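Local structure of uncharacterized protein (3TM8) at residues F39-K44 / L51-G56; Y205-S210 / A227-H232; S282-M287 / Q319-I324. The protein is an unconventional HD-GYP protein that binds two iron ions and probably belongs to the cyclic-di-GMP phosphodiesterases. All coordinates share one frame; numbering follows the deposited sequence.

From the N terminus the chain first folds back on itself at contact 1, where 39-44 pairs with 51-56 in a beta hairpin, with six residues, mostly strand, between the segments. Contact 2 follows, enclosing 16 residues: 205-210, beyond helix 190-202, meets 227-232 on helix 223-240. Last comes contact 3, a longer closure around 31 residues in which helix 276-293 packs against helix 315-325 close to the C terminus. The three follow in series, with neither nesting nor crossing. Contacts 2 and 3 have centres about 22 Å apart, yet both reach one phosphate and share an iron-bound water at the di-iron site; contact 1, its centre about 39 Å from that of contact 3, lies away from the metals.

Contact 1 of 3, residues F39-K44 / L51-G56; sequences FNAYVK and LYLRRG
A41 and L53 face each other as an antiparallel hydrogen-bonded pair, A41 N donating to L53 O at 2.9 Å. The return bond is doubled: A41 O accepts from both L53 N (2.9 Å) and Y52 N (3.0 Å). Two residues opposite one make a classic beta bulge, and beyond it Y42 pairs with L51 as a non-hydrogen-bonded pair.

On the face bearing Y42, L51 lays its CD1 over the tyrosine ring, 4.3 Å from the centroid, a CH-pi contact suited to a branched aliphatic tip. The same methyl touches N40 CG at 3.5 Å. On the other face the small A41 CB meets L53 CD1. At the bulge, V43 CG2 lies beside Y52 CB at 3.7 Å, the two side chains pointing the same way.

Farther along, the R55 guanidinium has the N40 amide over one face, the planes 40° apart, while N40 OD1 takes a weak bond from R55 N. N40 CG sits beside its own backbone N (chi1 -74°), bringing the amide there. E81 forms a salt bridge with R55 NE, and Y52 OH bonds to R66 O.

Strand 74-78 flanks the hairpin through Y42 and V43, while F39 meets Y88 of helix 82-97 edge-to-face.

Contact 2 of 3, residues Y205-S210 / A227-H232; sequences YGHHHS and ALWKKH. With FE (Fe (III) ion), chain E; PO4 (phosphate ion), chain C.
H207 lays its imidazole over one face of the H232 ring, the centroids 3.6 Å apart and the planes inclined by 23°. H207 NE2 stands over the centre of the H232 ring, while H232 CB approaches the H207 ring from above in a CH-pi contact. H232 CB points toward the loop, and chi1 of 83°, with CG between backbone N and carbonyl carbon, lays the ring against H207.

Histidine suits this place because its two nitrogens can do different work. H232 NE2 binds iron at 2.2 Å, and ND1 donates to W229 O at 2.6 Å, in the carbonyl plane, which fixes the ring's rotation. The bound phosphate, probably from the crystallisation liquor, accepts hydrogen bonds from H207 NE2 at O4 (2.8 Å) and W229 NE1 at O1 (3.0 Å, nearly straight at 176°). O4 also ligates the iron, so second-shell H207 and W229 hold an anion that the metal grips as well. D204, H257 and E258 complete the protein ligands.

G206 CA makes a CA-H...O contact with H232 O at 3.4 Å; a CB here would point at that oxygen and clash with it, so glycine suits the place.

The loop after helix 190-202 thus lies against helix 223-240, with H257 and E258 arriving just beyond helix 248-256.

Contact 3 of 3, residues S282-M287 / Q319-I324; sequences SSANAM and QHLNDI. With FE (Fe (III) ion), chain D; PO4 (phosphate ion), chain C.
Helix 276-293 supplies N285 to the di-iron site of this HD domain, and contact 3 is where its far side rests on helix 315-325 near the C terminus. L321 bridges the gap. Its CD1 reaches the first helix at S283 O, 3.6 Å away, and lies 3.7 Å from A284 N, so the methyl settles on the backbone as well as between side chains. The small residues S283 and A284 suit that approach, since neither carries a long side chain into the leucine's path; A284 CB meets the other branch, CD2, more loosely at 4.4 Å.

M287 lies one turn on from S283. It and L321 slide past each other in opposite directions, M287 CG touching L321 CD1 at 3.8 Å. The thioether chain bends at both chi2 (-74°) and chi3 (-82°), which folds CE back toward L321 CB and the start of N322. A flexible, unbranched methionine can follow such a contour. The short helical segments run at 50° to each other with axes 10.4 Å apart, a rather wide spacing spanned by these side chains.

In the HD-GYP arrangement the metals are held by residues gathered from several helices and the loops that follow them, and here N285 points away from helix 315-325 into that site. N285 OD1 binds iron at 2.1 Å alongside H170, H203 and D204, while ND2 donates to phosphate O3 at 3.0 Å. An amide fits because one end can ligate the metal while the other donates a hydrogen bond to the phosphate. S283 OG bonds to H317 ND1, and M287 also touches A301 and L305 of helix 301-308.

Contact 1 of 3, residues F39-K44 / L51-G56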
loop_
_atom_site.group_PDB
_atom_site.type_symbol
_atom_site.label_atom_id
_atom_site.label_comp_id
_atom_site.label_asym_id
_atom_site.label_seq_id
_atom_site.Cartn_x
_atom_site.Cartn_y
_atom_site.Cartn_z
ATOM N N PHE A 39 -19.837 17.744 0.522
ATOM C CA PHE A 39 -19.587 18.005 -0.894
ATOM C C PHE A 39 -20.164 16.851 -1.711
ATOM O O PHE A 39 -20.294 15.736 -1.206
ATOM C CB PHE A 39 -18.083 18.117 -1.173
ATOM C CG PHE A 39 -17.272 16.986 -0.591
ATOM C CD1 PHE A 39 -17.027 15.828 -1.316
ATOM C CD2 PHE A 39 -16.758 17.087 0.689
ATOM C CE1 PHE A 39 -16.282 14.785 -0.763
ATOM C CE2 PHE A 39 -16.024 16.051 1.249
ATOM C CZ PHE A 39 -15.780 14.901 0.525
ATOM N N ASN A 40 -20.547 17.115 -2.959
ATOM C CA ASN A 40 -20.844 16.033 -3.898
ATOM C C ASN A 40 -19.557 15.404 -4.418
ATOM O O ASN A 40 -18.519 16.052 -4.448
ATOM C CB ASN A 40 -21.572 16.574 -5.132
ATOM C CG ASN A 40 -23.020 16.933 -4.876
ATOM O OD1 ASN A 40 -23.622 16.559 -3.858
ATOM N ND2 ASN A 40 -23.602 17.650 -5.837
ATOM N N ALA A 41 -19.643 14.164 -4.897
ATOM C CA ALA A 41 -18.530 13.556 -5.628
ATOM C C ALA A 41 -19.052 12.863 -6.878
ATOM O O ALA A 41 -20.131 12.259 -6.872
ATOM C CB ALA A 41 -17.729 12.594 -4.751
ATOM N N TYR A 42 -18.275 12.978 -7.946
ATOM C CA TYR A 42 -18.673 12.571 -9.278
ATOM C C TYR A 42 -17.745 11.492 -9.811
ATOM O O TYR A 42 -16.543 11.496 -9.528
ATOM C CB TYR A 42 -18.622 13.781 -10.215
ATOM C CG TYR A 42 -19.531 14.913 -9.783
ATOM C CD1 TYR A 42 -20.765 15.110 -10.392
ATOM C CD2 TYR A 42 -19.166 15.771 -8.748
ATOM C CE1 TYR A 42 -21.602 16.135 -9.990
ATOM C CE2 TYR A 42 -19.998 16.795 -8.333
ATOM C CZ TYR A 42 -21.212 16.976 -8.956
ATOM O OH TYR A 42 -22.025 18.003 -8.534
ATOM N N VAL A 43 -18.315 10.562 -10.573
ATOM C CA VAL A 43 -17.553 9.549 -11.288
ATOM C C VAL A 43 -17.545 9.936 -12.765
ATOM O O VAL A 43 -18.578 10.318 -13.323
ATOM C CB VAL A 43 -18.195 8.145 -11.122
ATOM C CG1 VAL A 43 -17.490 7.119 -12.002
ATOM C CG2 VAL A 43 -18.168 7.707 -9.662
ATOM N N LYS A 44 -16.384 9.845 -13.399
ATOM C CA LYS A 44 -16.283 10.176 -14.812
ATOM C C LYS A 44 -16.708 8.987 -15.665
ATOM O O LYS A 44 -16.118 7.917 -15.577
ATOM C CB LYS A 44 -14.850 10.597 -15.149
ATOM C CG LYS A 44 -14.677 11.122 -16.567
ATOM C CD LYS A 44 -13.269 11.682 -16.778
ATOM C CE LYS A 44 -12.220 10.581 -16.805
ATOM N NZ LYS A 44 -12.257 9.797 -18.077
ATOM N N LEU A 51 -22.875 12.553 -11.093
ATOM C CA LEU A 51 -23.059 12.586 -9.645
ATOM C C LEU A 51 -23.220 11.174 -9.087
ATOM O O LEU A 51 -24.044 10.401 -9.578
ATOM C CB LEU A 51 -24.289 13.424 -9.302
ATOM C CG LEU A 51 -24.663 13.569 -7.831
ATOM C CD1 LEU A 51 -23.552 14.260 -7.074
ATOM C CD2 LEU A 51 -25.969 14.360 -7.716
ATOM N N TYR A 52 -22.432 10.845 -8.064
ATOM C CA TYR A 52 -22.454 9.513 -7.476
ATOM C C TYR A 52 -22.592 9.563 -5.947
ATOM O O TYR A 52 -23.374 8.809 -5.369
ATOM C CB TYR A 52 -21.206 8.723 -7.890
ATOM C CG TYR A 52 -21.198 7.297 -7.394
ATOM C CD1 TYR A 52 -22.232 6.425 -7.711
ATOM C CD2 TYR A 52 -20.148 6.811 -6.627
ATOM C CE1 TYR A 52 -22.227 5.116 -7.257
ATOM C CE2 TYR A 52 -20.136 5.513 -6.175
ATOM C CZ TYR A 52 -21.171 4.663 -6.492
ATOM O OH TYR A 52 -21.176 3.358 -6.051
ATOM N N LEU A 53 -21.828 10.442 -5.299
ATOM C CA LEU A 53 -21.935 10.632 -3.856
ATOM C C LEU A 53 -22.532 12.000 -3.569
ATOM O O LEU A 53 -22.149 13.000 -4.178
ATOM C CB LEU A 53 -20.560 10.515 -3.192
ATOM C CG LEU A 53 -19.743 9.280 -3.584
ATOM C CD1 LEU A 53 -18.379 9.315 -2.901
ATOM C CD2 LEU A 53 -20.481 7.991 -3.254
ATOM N N ARG A 54 -23.455 12.046 -2.621
ATOM C CA ARG A 54 -24.163 13.284 -2.334
ATOM C C ARG A 54 -23.816 13.834 -0.968
ATOM O O ARG A 54 -23.432 13.092 -0.075
ATOM C CB ARG A 54 -25.662 13.048 -2.441
ATOM C CG ARG A 54 -26.116 12.841 -3.863
ATOM C CD ARG A 54 -27.486 12.227 -3.909
ATOM N NE ARG A 54 -27.967 12.132 -5.281
ATOM C CZ ARG A 54 -27.554 11.220 -6.155
ATOM N NH1 ARG A 54 -26.642 10.320 -5.801
ATOM N NH2 ARG A 54 -28.049 11.212 -7.383
ATOM N N ARG A 55 -23.969 15.146 -0.815
ATOM C CA ARG A 55 -23.776 15.786 0.475
ATOM C C ARG A 55 -24.539 15.003 1.539
ATOM O O ARG A 55 -25.718 14.690 1.368
ATOM C CB ARG A 55 -24.231 17.253 0.430
ATOM C CG ARG A 55 -23.508 18.066 -0.643
ATOM C CD ARG A 55 -23.905 19.552 -0.697
ATOM N NE ARG A 55 -23.316 20.125 -1.903
ATOM C CZ ARG A 55 -23.927 20.156 -3.080
ATOM N NH1 ARG A 55 -25.174 19.718 -3.186
ATOM N NH2 ARG A 55 -23.301 20.646 -4.142
ATOM N N GLY A 56 -23.855 14.668 2.626
ATOM C CA GLY A 56 -24.467 13.938 3.722
ATOM C C GLY A 56 -24.089 12.465 3.765
ATOM O O GLY A 56 -24.346 11.784 4.756
#

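Contact 2 of 3, residues Y205-S210 / A227-H232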
loop_
_atom_site.group_PDB
_atom_site.type_symbol
_atom_site.label_atom_id
_atom_site.label_comp_id
_atom_site.label_asym_id
_atom_site.label_seq_id
_atom_site.Cartn_x
_atom_site.Cartn_y
_atom_site.Cartn_z
ATOM N N TYR A 205 6.423 0.988 -7.316
ATOM C CA TYR A 205 6.412 2.152 -8.192
ATOM C C TYR A 205 6.657 1.780 -9.663
ATOM O O TYR A 205 6.080 2.383 -10.575
ATOM C CB TYR A 205 7.452 3.166 -7.714
ATOM C CG TYR A 205 7.595 4.364 -8.617
ATOM C CD1 TYR A 205 6.483 5.094 -9.033
ATOM C CD2 TYR A 205 8.847 4.760 -9.065
ATOM C CE1 TYR A 205 6.627 6.202 -9.864
ATOM C CE2 TYR A 205 8.996 5.844 -9.896
ATOM C CZ TYR A 205 7.889 6.563 -10.293
ATOM O OH TYR A 205 8.075 7.640 -11.119
ATOM N N GLY A 206 7.499 0.776 -9.900
ATOM C CA GLY A 206 7.789 0.349 -11.258
ATOM C C GLY A 206 6.585 -0.133 -12.047
ATOM O O GLY A 206 6.630 -0.165 -13.286
ATOM N N HIS A 207 5.523 -0.533 -11.351
ATOM C CA HIS A 207 4.301 -0.981 -12.024
ATOM C C HIS A 207 3.347 0.170 -12.348
ATOM O O HIS A 207 2.317 -0.060 -12.966
ATOM C CB HIS A 207 3.501 -1.981 -11.171
ATOM C CG HIS A 207 4.129 -3.332 -11.005
ATOM N ND1 HIS A 207 4.606 -4.086 -12.058
ATOM C CD2 HIS A 207 4.266 -4.103 -9.900
ATOM C CE1 HIS A 207 5.053 -5.243 -11.599
ATOM N NE2 HIS A 207 4.851 -5.283 -10.293
ATOM N N HIS A 208 3.642 1.382 -11.886
ATOM C CA HIS A 208 2.698 2.485 -12.057
ATOM C C HIS A 208 2.460 2.733 -13.539
ATOM O O HIS A 208 3.407 2.934 -14.297
ATOM C CB HIS A 208 3.233 3.733 -11.366
ATOM C CG HIS A 208 2.329 4.918 -11.448
ATOM N ND1 HIS A 208 1.101 4.971 -10.824
ATOM C CD2 HIS A 208 2.503 6.116 -12.044
ATOM C CE1 HIS A 208 0.548 6.150 -11.051
ATOM N NE2 HIS A 208 1.381 6.866 -11.784
ATOM N N HIS A 209 1.184 2.715 -13.934
ATOM C CA HIS A 209 0.755 2.855 -15.331
ATOM C C HIS A 209 1.365 1.837 -16.289
ATOM O O HIS A 209 1.542 2.110 -17.477
ATOM C CB HIS A 209 0.908 4.297 -15.816
ATOM C CG HIS A 209 -0.206 5.184 -15.360
ATOM N ND1 HIS A 209 -0.722 6.197 -16.136
ATOM C CD2 HIS A 209 -0.934 5.178 -14.218
ATOM C CE1 HIS A 209 -1.699 6.798 -15.481
ATOM N NE2 HIS A 209 -1.850 6.197 -14.315
ATOM N N SER A 210 1.652 0.648 -15.766
ATOM C CA SER A 210 2.065 -0.476 -16.589
ATOM C C SER A 210 0.841 -1.150 -17.213
ATOM O O SER A 210 -0.225 -1.183 -16.600
ATOM C CB SER A 210 2.817 -1.486 -15.725
ATOM O OG SER A 210 3.006 -2.695 -16.433
ATOM N N ALA A 227 8.251 -11.161 -18.842
ATOM C CA ALA A 227 9.396 -10.335 -19.187
ATOM C C ALA A 227 9.149 -8.899 -18.742
ATOM O O ALA A 227 10.041 -8.238 -18.207
ATOM C CB ALA A 227 9.665 -10.400 -20.686
ATOM N N LEU A 228 7.935 -8.412 -18.969
ATOM C CA LEU A 228 7.578 -7.063 -18.548
ATOM C C LEU A 228 7.649 -6.967 -17.023
ATOM O O LEU A 228 8.243 -6.047 -16.477
ATOM C CB LEU A 228 6.181 -6.699 -19.052
ATOM C CG LEU A 228 5.665 -5.293 -18.742
ATOM C CD1 LEU A 228 6.638 -4.226 -19.230
ATOM C CD2 LEU A 228 4.290 -5.104 -19.364
ATOM N N TRP A 229 7.055 -7.939 -16.342
ATOM C CA TRP A 229 7.087 -7.976 -14.885
ATOM C C TRP A 229 8.521 -7.902 -14.328
ATOM O O TRP A 229 8.789 -7.155 -13.382
ATOM C CB TRP A 229 6.356 -9.231 -14.381
ATOM C CG TRP A 229 6.283 -9.313 -12.892
ATOM C CD1 TRP A 229 5.276 -8.845 -12.088
ATOM C CD2 TRP A 229 7.257 -9.891 -12.019
ATOM N NE1 TRP A 229 5.564 -9.105 -10.775
ATOM C CE2 TRP A 229 6.778 -9.739 -10.700
ATOM C CE3 TRP A 229 8.491 -10.516 -12.224
ATOM C CZ2 TRP A 229 7.488 -10.198 -9.593
ATOM C CZ3 TRP A 229 9.195 -10.972 -11.125
ATOM C CH2 TRP A 229 8.693 -10.808 -9.824
ATOM N N LYS A 230 9.452 -8.642 -14.926
ATOM C CA LYS A 230 10.815 -8.663 -14.397
ATOM C C LYS A 230 11.505 -7.299 -14.422
ATOM O O LYS A 230 12.448 -7.070 -13.667
ATOM C CB LYS A 230 11.677 -9.702 -15.119
ATOM C CG LYS A 230 11.331 -11.135 -14.743
ATOM C CD LYS A 230 12.200 -12.137 -15.488
ATOM C CE LYS A 230 11.804 -13.564 -15.143
ATOM N NZ LYS A 230 12.525 -14.556 -15.984
ATOM N N LYS A 231 11.053 -6.409 -15.299
ATOM C CA LYS A 231 11.656 -5.080 -15.408
ATOM C C LYS A 231 11.283 -4.110 -14.280
ATOM O O LYS A 231 11.975 -3.112 -14.067
ATOM C CB LYS A 231 11.289 -4.442 -16.749
ATOM C CG LYS A 231 11.804 -5.204 -17.965
ATOM C CD LYS A 231 11.349 -4.543 -19.263
ATOM C CE LYS A 231 12.110 -5.067 -20.477
ATOM N NZ LYS A 231 11.916 -6.527 -20.709
ATOM N N HIS A 232 10.189 -4.369 -13.570
ATOM C CA HIS A 232 9.641 -3.316 -12.704
ATOM C C HIS A 232 10.543 -2.812 -11.555
ATOM O O HIS A 232 10.578 -1.608 -11.294
ATOM C CB HIS A 232 8.200 -3.619 -12.242
ATOM C CG HIS A 232 8.102 -4.529 -11.059
ATOM N ND1 HIS A 232 8.102 -5.902 -11.178
ATOM C CD2 HIS A 232 7.937 -4.265 -9.741
ATOM C CE1 HIS A 232 7.973 -6.444 -9.979
ATOM N NE2 HIS A 232 7.880 -5.473 -9.089
HETATM FE FE FE E . 7.141 -5.926 -7.084
HETATM P P PO4 C . 4.614 -7.887 -7.435
HETATM O O1 PO4 C . 3.712 -8.480 -8.487
HETATM O O2 PO4 C . 3.846 -7.409 -6.226
HETATM O O3 PO4 C . 5.566 -8.968 -6.871
HETATM O O4 PO4 C . 5.497 -6.824 -8.054
HETATM O O HOH W 1 9.065 -1.055 -8.362
HETATM O O HOH W 2 6.444 -6.442 -5.365
#

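Contact 3 of 3, residues S282-M287 / Q319-I324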
loop_
_atom_site.group_PDB
_atom_site.type_symbol
_atom_site.label_atom_id
_atom_site.label_comp_id
_atom_site.label_asym_id
_atom_site.label_seq_id
_atom_site.Cartn_x
_atom_site.Cartn_y
_atom_site.Cartn_z
ATOM N N SER A 282 10.808 -8.143 0.633
ATOM C CA SER A 282 10.679 -9.216 -0.348
ATOM C C SER A 282 9.811 -10.361 0.183
ATOM O O SER A 282 8.939 -10.867 -0.527
ATOM C CB SER A 282 12.045 -9.732 -0.790
ATOM O OG SER A 282 11.882 -10.812 -1.691
ATOM N N SER A 283 10.050 -10.768 1.426
ATOM C CA SER A 283 9.255 -11.820 2.049
ATOM C C SER A 283 7.789 -11.416 2.220
ATOM O O SER A 283 6.881 -12.181 1.885
ATOM C CB SER A 283 9.847 -12.219 3.406
ATOM O OG SER A 283 11.191 -12.659 3.273
ATOM N N ALA A 284 7.561 -10.218 2.751
ATOM C CA ALA A 284 6.209 -9.722 2.962
ATOM C C ALA A 284 5.462 -9.585 1.638
ATOM O O ALA A 284 4.286 -9.949 1.537
ATOM C CB ALA A 284 6.243 -8.389 3.685
ATOM N N ASN A 285 6.150 -9.071 0.622
ATOM C CA ASN A 285 5.549 -8.963 -0.688
ATOM C C ASN A 285 5.164 -10.312 -1.263
ATOM O O ASN A 285 4.086 -10.460 -1.833
ATOM C CB ASN A 285 6.493 -8.284 -1.660
ATOM C CG ASN A 285 5.899 -8.194 -3.015
ATOM O OD1 ASN A 285 4.948 -7.449 -3.210
ATOM N ND2 ASN A 285 6.402 -8.984 -3.956
ATOM N N ALA A 286 6.055 -11.292 -1.147
ATOM C CA ALA A 286 5.805 -12.590 -1.749
ATOM C C ALA A 286 4.523 -13.174 -1.172
ATOM O O ALA A 286 3.729 -13.794 -1.886
ATOM C CB ALA A 286 6.983 -13.517 -1.510
ATOM N N MET A 287 4.313 -12.968 0.126
ATOM C CA MET A 287 3.093 -13.444 0.769
ATOM C C MET A 287 1.839 -12.724 0.242
ATOM O O MET A 287 0.855 -13.375 -0.093
ATOM C CB MET A 287 3.216 -13.389 2.300
ATOM C CG MET A 287 4.265 -14.366 2.853
ATOM S SD MET A 287 3.773 -16.107 2.836
ATOM C CE MET A 287 2.801 -16.169 4.338
ATOM N N GLN A 319 7.753 -18.116 8.396
ATOM C CA GLN A 319 7.097 -18.567 9.619
ATOM C C GLN A 319 6.464 -17.404 10.387
ATOM O O GLN A 319 5.320 -17.493 10.833
ATOM C CB GLN A 319 8.089 -19.314 10.513
ATOM C CG GLN A 319 8.630 -20.584 9.867
ATOM C CD GLN A 319 9.637 -21.326 10.725
ATOM O OE1 GLN A 319 9.685 -22.550 10.696
ATOM N NE2 GLN A 319 10.462 -20.592 11.472
ATOM N N HIS A 320 7.205 -16.311 10.543
ATOM C CA HIS A 320 6.658 -15.146 11.233
ATOM C C HIS A 320 5.433 -14.601 10.489
ATOM O O HIS A 320 4.435 -14.241 11.114
ATOM C CB HIS A 320 7.707 -14.040 11.385
ATOM C CG HIS A 320 8.704 -14.274 12.481
ATOM N ND1 HIS A 320 8.364 -14.795 13.713
ATOM C CD2 HIS A 320 10.031 -14.020 12.536
ATOM C CE1 HIS A 320 9.441 -14.861 14.475
ATOM N NE2 HIS A 320 10.466 -14.394 13.785
ATOM N N LEU A 321 5.516 -14.513 9.160
ATOM C CA LEU A 321 4.411 -13.990 8.359
ATOM C C LEU A 321 3.196 -14.893 8.466
ATOM O O LEU A 321 2.062 -14.416 8.569
ATOM C CB LEU A 321 4.837 -13.785 6.903
ATOM C CG LEU A 321 5.745 -12.566 6.712
ATOM C CD1 LEU A 321 6.549 -12.635 5.416
ATOM C CD2 LEU A 321 4.949 -11.256 6.798
ATOM N N ASN A 322 3.424 -16.200 8.449
ATOM C CA ASN A 322 2.335 -17.138 8.680
ATOM C C ASN A 322 1.649 -16.858 10.018
ATOM O O ASN A 322 0.417 -16.782 10.088
ATOM C CB ASN A 322 2.833 -18.578 8.597
ATOM C CG ASN A 322 1.724 -19.587 8.787
ATOM O OD1 ASN A 322 0.788 -19.649 7.990
ATOM N ND2 ASN A 322 1.832 -20.400 9.833
ATOM N N ASP A 323 2.447 -16.656 11.064
ATOM C CA ASP A 323 1.908 -16.352 12.392
ATOM C C ASP A 323 1.149 -15.023 12.412
ATOM O O ASP A 323 0.080 -14.918 13.011
ATOM C CB ASP A 323 3.016 -16.334 13.452
ATOM C CG ASP A 323 3.597 -17.705 13.721
ATOM O OD1 ASP A 323 2.984 -18.712 13.308
ATOM O OD2 ASP A 323 4.666 -17.771 14.366
ATOM N N ILE A 324 1.706 -14.011 11.761
ATOM C CA ILE A 324 1.041 -12.712 11.665
ATOM C C ILE A 324 -0.335 -12.831 11.002
ATOM O O ILE A 324 -1.305 -12.240 11.473
ATOM C CB ILE A 324 1.922 -11.695 10.913
ATOM C CG1 ILE A 324 3.154 -11.352 11.756
ATOM C CG2 ILE A 324 1.133 -10.434 10.566
ATOM C CD1 ILE A 324 4.286 -10.751 10.965
HETATM FE FE FE D . 4.579 -6.097 -4.824
HETATM P P PO4 C . 4.614 -7.887 -7.435
HETATM O O1 PO4 C . 3.712 -8.480 -8.487
HETATM O O2 PO4 C . 3.846 -7.409 -6.226
HETATM O O3 PO4 C . 5.566 -8.968 -6.871
HETATM O O4 PO4 C . 5.497 -6.824 -8.054
HETATM O O HOH W 2 6.444 -6.442 -5.365
#